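Local coordinates for protein Non-ribosomal peptide synthetase (Methanobrevibacter ruminantium, PDB 6VTJ) that probably carries a peptide on a phosphopantetheine arm of its carrier domain and releases it by NADPH-dependent reduction in the adjoining reductase domain, at residues V33-N38 against T73-A78; R64-F69 against T435-I440. All blocks are in the same frame, centred on the assembly; numbering follows the deposited sequence.

Interaction 1: residues V33-N38 against T73-A78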
# COMPACT_ATOMS: atom_id res chain seq x y z
N VAL A 33 18.31 29.89 1.76
CA VAL A 33 17.08 29.32 1.23
C VAL A 33 16.12 30.47 0.91
O VAL A 33 15.82 31.29 1.79
CB VAL A 33 16.43 28.34 2.22
CG1 VAL A 33 14.97 28.04 1.83
CG2 VAL A 33 17.27 27.09 2.36
N GLY A 34 15.65 30.54 -0.34
CA GLY A 34 14.67 31.54 -0.72
C GLY A 34 13.25 31.09 -0.42
O GLY A 34 12.99 29.96 -0.05
N VAL A 35 12.32 32.03 -0.58
CA VAL A 35 10.93 31.78 -0.21
C VAL A 35 10.19 30.96 -1.25
O VAL A 35 9.10 30.44 -0.97
CB VAL A 35 10.22 33.12 0.05
CG1 VAL A 35 9.77 33.78 -1.26
CG2 VAL A 35 9.05 32.95 1.04
N GLU A 36 10.77 30.82 -2.44
CA GLU A 36 10.21 29.99 -3.50
C GLU A 36 11.05 28.74 -3.75
O GLU A 36 10.87 28.09 -4.78
CB GLU A 36 10.08 30.81 -4.78
CG GLU A 36 9.41 32.15 -4.55
CD GLU A 36 7.99 32.21 -5.09
OE1 GLU A 36 7.76 33.00 -6.05
OE2 GLU A 36 7.12 31.49 -4.56
N ASP A 37 11.96 28.41 -2.84
CA ASP A 37 12.72 27.18 -2.96
C ASP A 37 11.83 25.98 -2.63
O ASP A 37 11.21 25.91 -1.56
CB ASP A 37 13.93 27.21 -2.03
CG ASP A 37 14.98 28.21 -2.47
OD1 ASP A 37 14.71 29.02 -3.39
OD2 ASP A 37 16.09 28.18 -1.88
N ASN A 38 11.77 25.04 -3.56
CA ASN A 38 11.03 23.79 -3.37
C ASN A 38 11.79 22.89 -2.39
O ASN A 38 12.94 22.52 -2.64
CB ASN A 38 10.87 23.10 -4.73
CG ASN A 38 9.98 21.87 -4.68
OD1 ASN A 38 10.13 21.02 -3.80
ND2 ASN A 38 9.07 21.77 -5.64
N THR A 73 7.03 25.11 -0.95
CA THR A 73 7.89 26.27 -0.70
C THR A 73 7.46 27.02 0.56
O THR A 73 6.30 26.93 0.98
CB THR A 73 7.86 27.23 -1.90
OG1 THR A 73 6.53 27.74 -2.06
CG2 THR A 73 8.31 26.53 -3.18
N PRO A 74 8.38 27.78 1.19
CA PRO A 74 7.97 28.58 2.35
C PRO A 74 6.88 29.59 2.03
O PRO A 74 6.03 29.87 2.89
CB PRO A 74 9.28 29.28 2.77
CG PRO A 74 10.37 28.48 2.15
CD PRO A 74 9.80 27.97 0.87
N ARG A 75 6.87 30.14 0.81
CA ARG A 75 5.81 31.04 0.38
C ARG A 75 4.45 30.36 0.47
O ARG A 75 3.53 30.85 1.13
CB ARG A 75 6.14 31.54 -1.04
CG ARG A 75 5.12 32.34 -1.84
CD ARG A 75 4.79 33.76 -1.33
NE ARG A 75 5.92 34.62 -0.97
CZ ARG A 75 6.61 35.39 -1.81
NH1 ARG A 75 6.33 35.40 -3.11
NH2 ARG A 75 7.60 36.16 -1.35
N ALA A 76 4.32 29.19 -0.17
CA ALA A 76 3.07 28.43 -0.12
C ALA A 76 2.74 27.99 1.30
O ALA A 76 1.58 28.07 1.74
CB ALA A 76 3.16 27.23 -1.05
N LEU A 77 3.75 27.52 2.05
CA LEU A 77 3.51 27.08 3.42
C LEU A 77 3.00 28.22 4.29
O LEU A 77 2.19 28.01 5.19
CB LEU A 77 4.79 26.50 4.01
CG LEU A 77 4.91 24.98 4.02
CD1 LEU A 77 6.32 24.58 4.46
CD2 LEU A 77 3.85 24.36 4.93
N ALA A 78 3.46 29.44 4.03
CA ALA A 78 3.01 30.59 4.81
C ALA A 78 1.60 30.99 4.42
O ALA A 78 0.77 31.31 5.29
CB ALA A 78 3.98 31.76 4.62
O HOH W 1 5.58 29.56 -4.14
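Val35 and Arg75 meet through backbone and side chain alike. Arg75 N gives its hydrogen to Val35 O, 2.9 Å away. This N lies in the first turn of helix 74-82, where no earlier helical carbonyl can serve it. The loop carbonyl takes that place. Thr73 is the N-cap: its OG1 accepts from Ala76 N at 3.2 Å, with a nearly straight bond (168°). OG1 can reach it because it stands between the backbone N and the carbonyl carbon (chi1 63°). A water joins the same OG1 to the loop: it lies 2.9 Å from Thr73 OG1 and donates to Glu36 OE2.

On the loop side, Gly34 to Asp37 form a type I turn. Gly34 N donates to Asp37 OD2 at 2.9 Å, from above the carboxylate plane.

Val35 CG1 lies over one face of the Arg75 guanidinium, toward its rim, 3.2 Å from NH2. Arg75 NE is paired with Glu17 of helix 15-28. Glu36 OE1, 4.1 Å from Arg75 NH1, lies well out of the guanidinium plane, so only opposite charges act and the water mainly ties Glu36 in. Two kinds of acceptor thus satisfy the helix's early N-H groups: a loop carbonyl and the N-cap hydroxyl.

Interaction 2: residues R64-F69 against T435-I440; sequences RYDDIF and TADFSI
Asp437, with positive phi, is the C-prime residue of the Schellman motif that ends helix 431-435, and it meets residues 64-66 of the carrier domain. Hydrogen bonds come first. Asp66 N donates to Asp437 OD1 at 2.9 Å, from above the carboxylate plane. A water accepts from Tyr65 N and donates to Phe438 O. Tyr65 OH hydrogen-bonds to Ser46 O. Arg64 NH1 lies 2.6 Å from Asp437 O, which sits at the guanidinium edge, but the bond is weak because its angle is only 120°.

Van der Waals contacts extend this grip. The Arg64 chain crosses the Asp437 side chain at about a right angle, with its CD 3.3 Å from OD1. Its bend at chi3 (77°) brings the guanidinium back to Asp437 O and lays one face over Ser439 CB. Were Arg64 replaced by an alanine, Asp437 O would probably lose its weak guanidinium partner and Ser439 CB the flat group lying over it.

Two carboxylates also meet: Asp66 OD2 and Asp437 OD2 are 2.5 Å apart.

The phosphopantetheine touches both Tyr65 and Thr435, which form a CH-pi contact. Thr435 CA stands over one ring face, 3.8 Å from the Tyr65 centroid, and Phe69 CE2 lies over the opposite face.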
# COMPACT_ATOMS: atom_id res chain seq x y z
N ARG A 64 0.35 19.30 9.22
CA ARG A 64 0.52 17.87 9.19
C ARG A 64 1.38 17.52 7.98
O ARG A 64 1.69 18.36 7.13
CB ARG A 64 -0.82 17.14 9.16
CG ARG A 64 -1.67 17.44 7.93
CD ARG A 64 -2.91 16.55 7.89
NE ARG A 64 -3.95 16.98 8.82
CZ ARG A 64 -4.41 16.23 9.82
NH1 ARG A 64 -3.92 15.02 10.01
NH2 ARG A 64 -5.36 16.70 10.62
N TYR A 65 1.76 16.24 7.92
CA TYR A 65 2.73 15.75 6.96
C TYR A 65 2.34 16.06 5.51
O TYR A 65 3.20 16.44 4.71
CB TYR A 65 2.91 14.25 7.17
CG TYR A 65 4.10 13.60 6.51
CD1 TYR A 65 5.38 14.11 6.66
CD2 TYR A 65 3.95 12.43 5.79
CE1 TYR A 65 6.47 13.48 6.07
CE2 TYR A 65 5.03 11.79 5.21
CZ TYR A 65 6.28 12.31 5.34
OH TYR A 65 7.34 11.66 4.74
N ASP A 66 1.07 15.89 5.14
CA ASP A 66 0.73 16.09 3.73
C ASP A 66 0.83 17.56 3.32
O ASP A 66 0.91 17.85 2.11
CB ASP A 66 -0.67 15.54 3.40
CG ASP A 66 -1.80 16.29 4.11
OD1 ASP A 66 -1.86 17.54 4.05
OD2 ASP A 66 -2.67 15.62 4.71
N ASP A 67 0.82 18.47 4.30
CA ASP A 67 0.94 19.90 4.00
C ASP A 67 2.22 20.21 3.25
O ASP A 67 2.22 21.04 2.34
CB ASP A 67 0.87 20.70 5.30
CG ASP A 67 -0.53 20.82 5.84
OD1 ASP A 67 -1.47 20.74 5.03
OD2 ASP A 67 -0.70 21.02 7.07
N ILE A 68 3.34 19.56 3.61
CA ILE A 68 4.59 19.92 2.95
C ILE A 68 4.69 19.30 1.56
O ILE A 68 5.36 19.86 0.68
CB ILE A 68 5.79 19.57 3.86
CG1 ILE A 68 7.12 19.66 3.12
CG2 ILE A 68 5.61 18.23 4.52
CD1 ILE A 68 7.50 21.08 2.69
N PHE A 69 3.97 18.20 1.31
CA PHE A 69 3.89 17.66 -0.04
C PHE A 69 2.98 18.50 -0.93
O PHE A 69 3.23 18.62 -2.14
CB PHE A 69 3.40 16.21 -0.00
CG PHE A 69 4.42 15.26 0.54
CD1 PHE A 69 5.36 14.67 -0.31
CD2 PHE A 69 4.49 14.99 1.90
CE1 PHE A 69 6.32 13.81 0.19
CE2 PHE A 69 5.45 14.14 2.40
CZ PHE A 69 6.36 13.55 1.54
N THR A 435 4.69 10.73 10.12
CA THR A 435 4.72 10.37 8.70
C THR A 435 3.45 9.66 8.28
O THR A 435 3.22 9.48 7.08
CB THR A 435 5.94 9.50 8.34
OG1 THR A 435 5.91 8.29 9.10
CG2 THR A 435 7.25 10.24 8.60
N ALA A 436 2.61 9.30 9.25
CA ALA A 436 1.27 8.77 9.02
C ALA A 436 0.22 9.86 8.98
O ALA A 436 -0.97 9.56 9.13
CB ALA A 436 0.93 7.74 10.09
N ASP A 437 0.63 11.13 8.82
CA ASP A 437 -0.27 12.28 8.70
C ASP A 437 -1.05 12.56 9.98
O ASP A 437 -2.13 13.16 9.93
CB ASP A 437 -1.23 12.12 7.52
CG ASP A 437 -1.38 13.39 6.69
OD1 ASP A 437 -0.61 14.36 6.88
OD2 ASP A 437 -2.29 13.41 5.84
N PHE A 438 -0.52 12.14 11.13
CA PHE A 438 -1.18 12.40 12.41
C PHE A 438 -1.21 13.90 12.69
O PHE A 438 -0.33 14.67 12.27
CB PHE A 438 -0.44 11.64 13.52
CG PHE A 438 -0.90 11.93 14.93
CD1 PHE A 438 -0.45 13.07 15.62
CD2 PHE A 438 -1.71 11.03 15.61
CE1 PHE A 438 -0.86 13.32 16.94
CE2 PHE A 438 -2.12 11.28 16.91
CZ PHE A 438 -1.70 12.42 17.58
N SER A 439 -2.24 14.32 13.40
CA SER A 439 -2.31 15.62 14.04
C SER A 439 -3.07 15.43 15.34
O SER A 439 -4.08 14.72 15.37
CB SER A 439 -3.01 16.66 13.17
OG SER A 439 -3.67 17.62 13.98
N ILE A 440 -2.59 16.06 16.41
CA ILE A 440 -3.22 15.91 17.71
C ILE A 440 -4.69 16.30 17.66
O ILE A 440 -5.49 15.82 18.49
CB ILE A 440 -2.45 16.72 18.77
CG1 ILE A 440 -2.73 16.18 20.17
CG2 ILE A 440 -2.80 18.19 18.66
CD1 ILE A 440 -2.15 14.80 20.41
O HOH W 2 1.52 14.81 10.12

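Overall arrangement
Interaction 1 lies within the carrier domain, its centre about 30 Å from the centre of the chain. Interaction 2 is about 17 Å from it and joins that domain to the loop after helix 431-435, probably on the reductase side, next to the phosphopantetheine. Both are partly buried, with no fully exposed residue among those that touch. Their centres are about 18 Å apart. Helices 65-70 and 74-82 follow each other in sequence, and Leu77 CD1 packs 4.1 Å from Ile68 CD1, which connects the two contacts directly. In 33-38 against 73-78 a loop carbonyl serves an N-H at a helix start. In 64-69 against 435-440 a side-chain carboxylate takes a backbone N-H, with two carboxylates close together and an aromatic ring beside them.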